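Local coordinates for DUF917 domain-containing protein (Chromobacterium violaceum, PDB 2O3I) that is of unknown function but belongs to the S-Me-THD-like family and forms a two-subunit assembly joined by a continuous beta sheet, at residues L168-P173 against E181-V186. The protein carries 2 engineered substitutions. Sequence-based numbering, arbitrary orientation.
Sequences LGVRMP and EDISTV
Glu181 meets Met172 through its backbone: the carbonyl O lies 3.4 Å from the terminal CE of that side chain, modelled as selenomethionine, while the end of the Glu181 side chain leads away from 168-173, and the side chain touches Gln189 of helix 183-194. Asp182 occupies the N-cap position, and its carbonyl O accepts the first-turn hydrogen bond from Val186 N (3.1 Å). Ile183 opens the helix and brings the longer branch of its side chain to the strand end. With CG1 anti to the backbone N (chi1 -168°) and the chain extended beyond it, CD1 passes alongside Met172 and ends 3.8 Å from Val170 O. The Ile183 and Met172 side chains lie alongside each other, running opposite ways, tightly enough that Met172 CG sits 3.5 Å from Ile183 CG1. Val170 adds a looser touch, its CG1 4.3 Å from Ile183 CG1, and goes on to pack against Val187 and Met190. One turn later Val186 points CG2 at the tip of Met172, 3.7 Å from SE, and CE lies equally near. Bends at chi2 (-65°) and chi3 (-78°) fold the selenomethionine so that its CG serves Ile183 while its far end serves Val186 and Glu181 O. Strand 165-171 is an edge strand of the mixed sheet within its chain, and an antiparallel strand of the second subunit continues that sheet; Met172 also packs on Leu164 of that subunit. No hydrogen bond or salt bridge joins the two segments, so the start of helix 183-194 is held against the end of this interface strand and the residue that follows it by apolar and van der Waals contact.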
loop_
_atom_site.group_PDB
_atom_site.type_symbol
_atom_site.label_atom_id
_atom_site.label_comp_id
_atom_site.label_asym_id
_atom_site.label_seq_id
_atom_site.Cartn_x
_atom_site.Cartn_y
_atom_site.Cartn_z
ATOM N N LEU A 168 6.772 -3.362 -4.680
ATOM C CA LEU A 168 5.365 -3.599 -4.933
ATOM C C LEU A 168 5.164 -4.302 -6.269
ATOM O O LEU A 168 5.687 -3.870 -7.293
ATOM C CB LEU A 168 4.612 -2.265 -4.906
ATOM C CG LEU A 168 3.084 -2.217 -4.798
ATOM C CD1 LEU A 168 2.463 -2.545 -6.122
ATOM C CD2 LEU A 168 2.599 -3.160 -3.710
ATOM N N GLY A 169 4.420 -5.403 -6.240
ATOM C CA GLY A 169 4.129 -6.153 -7.450
ATOM C C GLY A 169 2.625 -6.214 -7.629
ATOM O O GLY A 169 1.900 -6.449 -6.664
ATOM N N VAL A 170 2.144 -5.980 -8.847
ATOM C CA VAL A 170 0.707 -6.026 -9.116
ATOM C C VAL A 170 0.346 -6.862 -10.339
ATOM O O VAL A 170 0.881 -6.664 -11.434
ATOM C CB VAL A 170 0.108 -4.612 -9.325
ATOM C CG1 VAL A 170 -1.355 -4.723 -9.733
ATOM C CG2 VAL A 170 0.219 -3.800 -8.046
ATOM N N ARG A 171 -0.580 -7.793 -10.134
ATOM C CA ARG A 171 -1.082 -8.654 -11.195
ATOM C C ARG A 171 -2.598 -8.451 -11.246
ATOM O O ARG A 171 -3.322 -8.804 -10.310
ATOM C CB ARG A 171 -0.745 -10.126 -10.911
HETATM N N MSE A 172 -3.066 -7.854 -12.335
HETATM C CA MSE A 172 -4.486 -7.596 -12.520
HETATM C C MSE A 172 -5.210 -8.885 -12.877
HETATM O O MSE A 172 -4.620 -9.807 -13.440
HETATM C CB MSE A 172 -4.699 -6.588 -13.650
HETATM C CG MSE A 172 -4.143 -5.210 -13.388
HETATM SE SE MSE A 172 -5.044 -4.347 -11.924
HETATM C CE MSE A 172 -6.670 -3.813 -12.833
ATOM N N PRO A 173 -6.498 -8.976 -12.534
ATOM C CA PRO A 173 -7.222 -10.200 -12.880
ATOM C C PRO A 173 -7.653 -10.054 -14.343
ATOM O O PRO A 173 -7.652 -8.946 -14.884
ATOM C CB PRO A 173 -8.404 -10.177 -11.916
ATOM C CG PRO A 173 -8.714 -8.717 -11.830
ATOM C CD PRO A 173 -7.331 -8.084 -11.705
ATOM N N GLU A 181 -9.903 -1.249 -14.197
ATOM C CA GLU A 181 -9.133 -0.011 -14.285
ATOM C C GLU A 181 -7.804 -0.309 -14.985
ATOM O O GLU A 181 -7.467 -1.472 -15.213
ATOM C CB GLU A 181 -8.868 0.512 -12.870
ATOM C CG GLU A 181 -8.308 1.918 -12.790
ATOM C CD GLU A 181 -9.391 2.967 -12.628
ATOM O OE1 GLU A 181 -10.074 2.971 -11.582
ATOM O OE2 GLU A 181 -9.555 3.791 -13.547
ATOM N N ASP A 182 -7.056 0.736 -15.335
ATOM C CA ASP A 182 -5.754 0.560 -15.980
ATOM C C ASP A 182 -4.757 0.088 -14.913
ATOM O O ASP A 182 -4.764 0.583 -13.786
ATOM C CB ASP A 182 -5.289 1.886 -16.600
ATOM N N ILE A 183 -3.896 -0.861 -15.263
ATOM C CA ILE A 183 -2.940 -1.376 -14.286
ATOM C C ILE A 183 -2.034 -0.286 -13.733
ATOM O O ILE A 183 -1.633 -0.335 -12.571
ATOM C CB ILE A 183 -2.085 -2.524 -14.875
ATOM C CG1 ILE A 183 -1.314 -3.220 -13.750
ATOM C CG2 ILE A 183 -1.122 -1.988 -15.920
ATOM C CD1 ILE A 183 -0.781 -4.594 -14.129
ATOM N N SER A 184 -1.727 0.706 -14.562
ATOM C CA SER A 184 -0.883 1.820 -14.143
ATOM C C SER A 184 -1.582 2.608 -13.042
ATOM O O SER A 184 -0.975 2.948 -12.020
ATOM C CB SER A 184 -0.603 2.749 -15.328
ATOM O OG SER A 184 0.033 2.050 -16.381
ATOM N N THR A 185 -2.860 2.899 -13.264
ATOM C CA THR A 185 -3.660 3.649 -12.301
ATOM C C THR A 185 -3.689 2.913 -10.962
ATOM O O THR A 185 -3.481 3.517 -9.908
ATOM C CB THR A 185 -5.121 3.845 -12.811
ATOM O OG1 THR A 185 -5.112 4.635 -14.009
ATOM C CG2 THR A 185 -5.971 4.558 -11.762
ATOM N N VAL A 186 -3.940 1.606 -11.012
ATOM C CA VAL A 186 -3.998 0.790 -9.805
ATOM C C VAL A 186 -2.677 0.864 -9.045
ATOM O O VAL A 186 -2.656 1.066 -7.829
ATOM C CB VAL A 186 -4.299 -0.694 -10.143
ATOM C CG1 VAL A 186 -4.456 -1.495 -8.858
ATOM C CG2 VAL A 186 -5.563 -0.797 -10.991
#